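Local coordinates for PA14 domain-containing protein (Clostridium clariflavum, PDB 6QDI), which probably senses plant biomass outside the cell as a membrane-bound anti-sigma factor, here represented by its tandem calcium-binding PA14 domains, at residues A224-D229 and V260-R265. Residues are numbered along the deposited sequence; the frame is centred on the assembly and turned at random. Where two conformers were deposited one is given.
Sequences ASLWID and VMLLYR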
ATOM      1  N   ALA A 224      -3.080  -2.702 -19.718  1.00  7.33           N
ATOM      2  CA  ALA A 224      -4.060  -1.686 -19.374  1.00  7.35           C
ATOM      3  C   ALA A 224      -4.484  -0.960 -20.612  1.00  7.14           C
ATOM      4  O   ALA A 224      -3.731  -0.815 -21.574  1.00  8.28           O
ATOM      5  CB  ALA A 224      -3.526  -0.700 -18.359  1.00  8.49           C
ATOM      6  N   SER A 225      -5.717  -0.443 -20.549  1.00  7.14           N
ATOM      7  CA  SER A 225      -6.248   0.455 -21.558  1.00  7.54           C
ATOM      8  C   SER A 225      -7.046   1.550 -20.885  1.00  7.07           C
ATOM      9  O   SER A 225      -7.780   1.290 -19.940  1.00  8.24           O
ATOM     10  CB  SER A 225      -7.110  -0.269 -22.586  1.00  9.76           C
ATOM     11  OG  SER A 225      -6.278  -1.116 -23.410  1.00 12.34           O
ATOM     12  N   LEU A 226      -6.884   2.767 -21.387  1.00  7.28           N
ATOM     13  CA  LEU A 226      -7.592   3.909 -20.842  1.00  7.14           C
ATOM     14  C   LEU A 226      -8.404   4.624 -21.903  1.00  7.00           C
ATOM     15  O   LEU A 226      -7.858   5.104 -22.914  1.00  7.97           O
ATOM     16  CB  LEU A 226      -6.621   4.936 -20.247  1.00  7.84           C
ATOM     17  CG  LEU A 226      -7.270   6.153 -19.602  1.00  8.46           C
ATOM     18  CD1 LEU A 226      -7.993   5.793 -18.304  1.00  9.17           C
ATOM     19  CD2 LEU A 226      -6.220   7.213 -19.304  1.00  9.68           C
ATOM     20  N   TRP A 227      -9.705   4.716 -21.641  1.00  7.00           N
ATOM     21  CA  TRP A 227     -10.671   5.460 -22.461  1.00  7.06           C
ATOM     22  C   TRP A 227     -11.051   6.731 -21.709  1.00  7.05           C
ATOM     23  O   TRP A 227     -11.443   6.684 -20.541  1.00  7.43           O
ATOM     24  CB  TRP A 227     -11.935   4.628 -22.672  1.00  7.77           C
ATOM     25  CG  TRP A 227     -11.727   3.390 -23.449  1.00  8.42           C
ATOM     26  CD1 TRP A 227     -11.216   2.194 -23.024  1.00  9.06           C
ATOM     27  CD2 TRP A 227     -12.013   3.208 -24.857  1.00  8.43           C
ATOM     28  NE1 TRP A 227     -11.210   1.284 -24.058  1.00  9.71           N
ATOM     29  CE2 TRP A 227     -11.694   1.871 -25.189  1.00  9.10           C
ATOM     30  CE3 TRP A 227     -12.550   4.029 -25.851  1.00  8.98           C
ATOM     31  CZ2 TRP A 227     -11.852   1.360 -26.482  1.00 10.45           C
ATOM     32  CZ3 TRP A 227     -12.731   3.522 -27.126  1.00  9.34           C
ATOM     33  CH2 TRP A 227     -12.387   2.192 -27.427  1.00  9.89           C
ATOM     34  N   ILE A 228     -10.939   7.866 -22.386  1.00  6.99           N
ATOM     35  CA  ILE A 228     -11.269   9.185 -21.845  1.00  7.48           C
ATOM     36  C   ILE A 228     -12.263   9.784 -22.838  1.00  7.37           C
ATOM     37  O   ILE A 228     -11.932   9.969 -24.028  1.00  7.91           O
ATOM     38  CB  ILE A 228      -9.974  10.058 -21.750  1.00  8.92           C
ATOM     39  CG1 ILE A 228      -9.037   9.532 -20.675  1.00  8.88           C
ATOM     40  CG2 ILE A 228     -10.306  11.499 -21.597  1.00  9.40           C
ATOM     41  CD1 ILE A 228      -9.533   9.607 -19.264  1.00 10.40           C
ATOM     42  N   ASP A 229     -13.474  10.057 -22.365  1.00  7.24           N
ATOM     43  CA  ASP A 229     -14.530  10.557 -23.248  1.00  8.19           C
ATOM     44  C   ASP A 229     -14.685   9.712 -24.495  1.00  8.23           C
ATOM     45  O   ASP A 229     -14.869  10.190 -25.612  1.00  8.69           O
ATOM     46  CB  ASP A 229     -14.367  12.040 -23.541  1.00  8.49           C
ATOM     47  CG  ASP A 229     -14.646  12.910 -22.334  1.00  9.37           C
ATOM     48  OD1 ASP A 229     -15.456  12.502 -21.463  1.00  9.40           O
ATOM     49  OD2 ASP A 229     -14.076  14.035 -22.266  1.00 12.91           O
ATOM     50  N   VAL A 260     -14.611   8.022 -17.922  1.00  6.26           N
ATOM     51  CA  VAL A 260     -13.437   7.157 -17.861  1.00  6.51           C
ATOM     52  C   VAL A 260     -13.843   5.704 -17.877  1.00  6.06           C
ATOM     53  O   VAL A 260     -14.748   5.278 -17.135  1.00  7.19           O
ATOM     54  CB  VAL A 260     -12.553   7.489 -16.654  1.00  7.62           C
ATOM     55  CG1 VAL A 260     -13.233   7.395 -15.323  1.00  8.69           C
ATOM     56  CG2 VAL A 260     -11.261   6.696 -16.645  1.00  9.68           C
ATOM     57  N   MET A 261     -13.083   4.930 -18.655  1.00  6.52           N
ATOM     58  CA  MET A 261     -13.112   3.460 -18.559  1.00  6.37           C
ATOM     59  C   MET A 261     -11.653   3.030 -18.543  1.00  6.39           C
ATOM     60  O   MET A 261     -10.897   3.309 -19.479  1.00  7.22           O
ATOM     61  CB  MET A 261     -13.853   2.821 -19.722  1.00  7.74           C
ATOM     62  CG  MET A 261     -13.891   1.298 -19.626  1.00  8.36           C
ATOM     63  SD  MET A 261     -14.754   0.496 -20.964  1.00 10.88           S
ATOM     64  CE  MET A 261     -16.388   1.077 -20.780  1.00 12.37           C
ATOM     65  N   LEU A 262     -11.251   2.379 -17.449  1.00  6.16           N
ATOM     66  CA  LEU A 262      -9.885   1.909 -17.264  1.00  6.22           C
ATOM     67  C   LEU A 262      -9.961   0.402 -17.150  1.00  6.41           C
ATOM     68  O   LEU A 262     -10.618  -0.138 -16.240  1.00  6.65           O
ATOM     69  CB  LEU A 262      -9.242   2.554 -16.046  1.00  7.17           C
ATOM     70  CG  LEU A 262      -7.859   2.072 -15.671  1.00  8.52           C
ATOM     71  CD1 LEU A 262      -6.842   2.323 -16.732  1.00 10.42           C
ATOM     72  CD2 LEU A 262      -7.433   2.707 -14.369  1.00 10.68           C
ATOM     73  N   LEU A 263      -9.310  -0.285 -18.083  1.00  6.54           N
ATOM     74  CA  LEU A 263      -9.263  -1.751 -18.102  0.60  7.04           C
ATOM     75  C   LEU A 263      -7.857  -2.174 -17.697  1.00  6.86           C
ATOM     76  O   LEU A 263      -6.887  -1.559 -18.104  1.00  7.90           O
ATOM     77  CB  LEU A 263      -9.562  -2.292 -19.513  0.60  7.67           C
ATOM     78  CG  LEU A 263     -10.915  -1.974 -20.157  0.60  8.36           C
ATOM     79  CD1 LEU A 263     -12.054  -1.913 -19.158  0.60  8.11           C
ATOM     80  CD2 LEU A 263     -10.921  -0.683 -20.961  0.60  8.60           C
ATOM     81  N   TYR A 264      -7.788  -3.228 -16.894  1.00  6.31           N
ATOM     82  CA  TYR A 264      -6.529  -3.685 -16.325  1.00  6.44           C
ATOM     83  C   TYR A 264      -6.471  -5.195 -16.310  1.00  6.29           C
ATOM     84  O   TYR A 264      -7.492  -5.840 -16.065  1.00  6.62           O
ATOM     85  CB  TYR A 264      -6.420  -3.130 -14.869  1.00  6.76           C
ATOM     86  CG  TYR A 264      -5.341  -3.860 -14.122  1.00  6.69           C
ATOM     87  CD1 TYR A 264      -3.989  -3.649 -14.415  1.00  6.96           C
ATOM     88  CD2 TYR A 264      -5.667  -4.899 -13.290  1.00  6.60           C
ATOM     89  CE1 TYR A 264      -3.024  -4.467 -13.881  1.00  6.61           C
ATOM     90  CE2 TYR A 264      -4.694  -5.724 -12.782  1.00  6.52           C
ATOM     91  CZ  TYR A 264      -3.371  -5.514 -13.091  1.00  6.48           C
ATOM     92  OH  TYR A 264      -2.419  -6.376 -12.561  1.00  7.11           O
ATOM     93  N   ARG A 265      -5.270  -5.767 -16.498  1.00  6.38           N
ATOM     94  CA  ARG A 265      -5.109  -7.195 -16.315  1.00  6.43           C
ATOM     95  C   ARG A 265      -3.746  -7.552 -15.735  1.00  6.67           C
ATOM     96  O   ARG A 265      -2.725  -6.886 -16.003  1.00  7.06           O
ATOM     97  CB  ARG A 265      -5.280  -7.938 -17.638  1.00  6.71           C
ATOM     98  CG  ARG A 265      -4.175  -7.688 -18.621  1.00  7.34           C
ATOM     99  CD  ARG A 265      -4.527  -7.907 -20.040  1.00  8.38           C
ATOM    100  NE  ARG A 265      -5.136  -9.173 -20.323  1.00  9.00           N
ATOM    101  CZ  ARG A 265      -5.159  -9.713 -21.538  1.00 10.21           C
ATOM    102  NH1 ARG A 265      -4.527  -9.148 -22.544  1.00 12.47           N
ATOM    103  NH2 ARG A 265      -5.797 -10.852 -21.708  1.00 11.44           N
TER
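CD1 of L226 sits between two branches of the facing strand, 3.8 Å from CG2 of V260 and 4.0 Å from CD1 of L262. With CG anti to the backbone N in both leucines (chi1 -178° in L226, 175° in L262), the two side chains run obliquely past each other, and CD1 of I228 extends this buried face toward V260. On the reverse face W227 brings its indole edge to L263: CD1 of W227 lies 3.6 Å from CD2 of L263. M261 follows on from there; its CB packs against CB of W227, and its chain, extended through CG (chi1 -180°), carries SD to 4.9 Å from the centroid of the five-membered ring of W227, an oblique Met-aromatic contact, while the methyl CE turns away. The two strands, 223-228 and 257-266, are antiparallel neighbours in the beta-sandwich of the second PA14 domain, flanked by strands 231-240 and 198-207. Four backbone bonds join them, in the hydrogen-bonded pairs S225-L263 and W227-M261. The straightest, W227 N to O of M261 at 2.8 Å, ends on an oxygen that also lies in the plane of the indole at its edge. CA of A224 makes a CA-H...O contact of 3.1 Å with O of L263. Beyond it, Y264 OH hydrogen-bonds to O of D221, a calcium-site residue, and R265 forms a salt bridge with D165 and a cation-pi contact with W237.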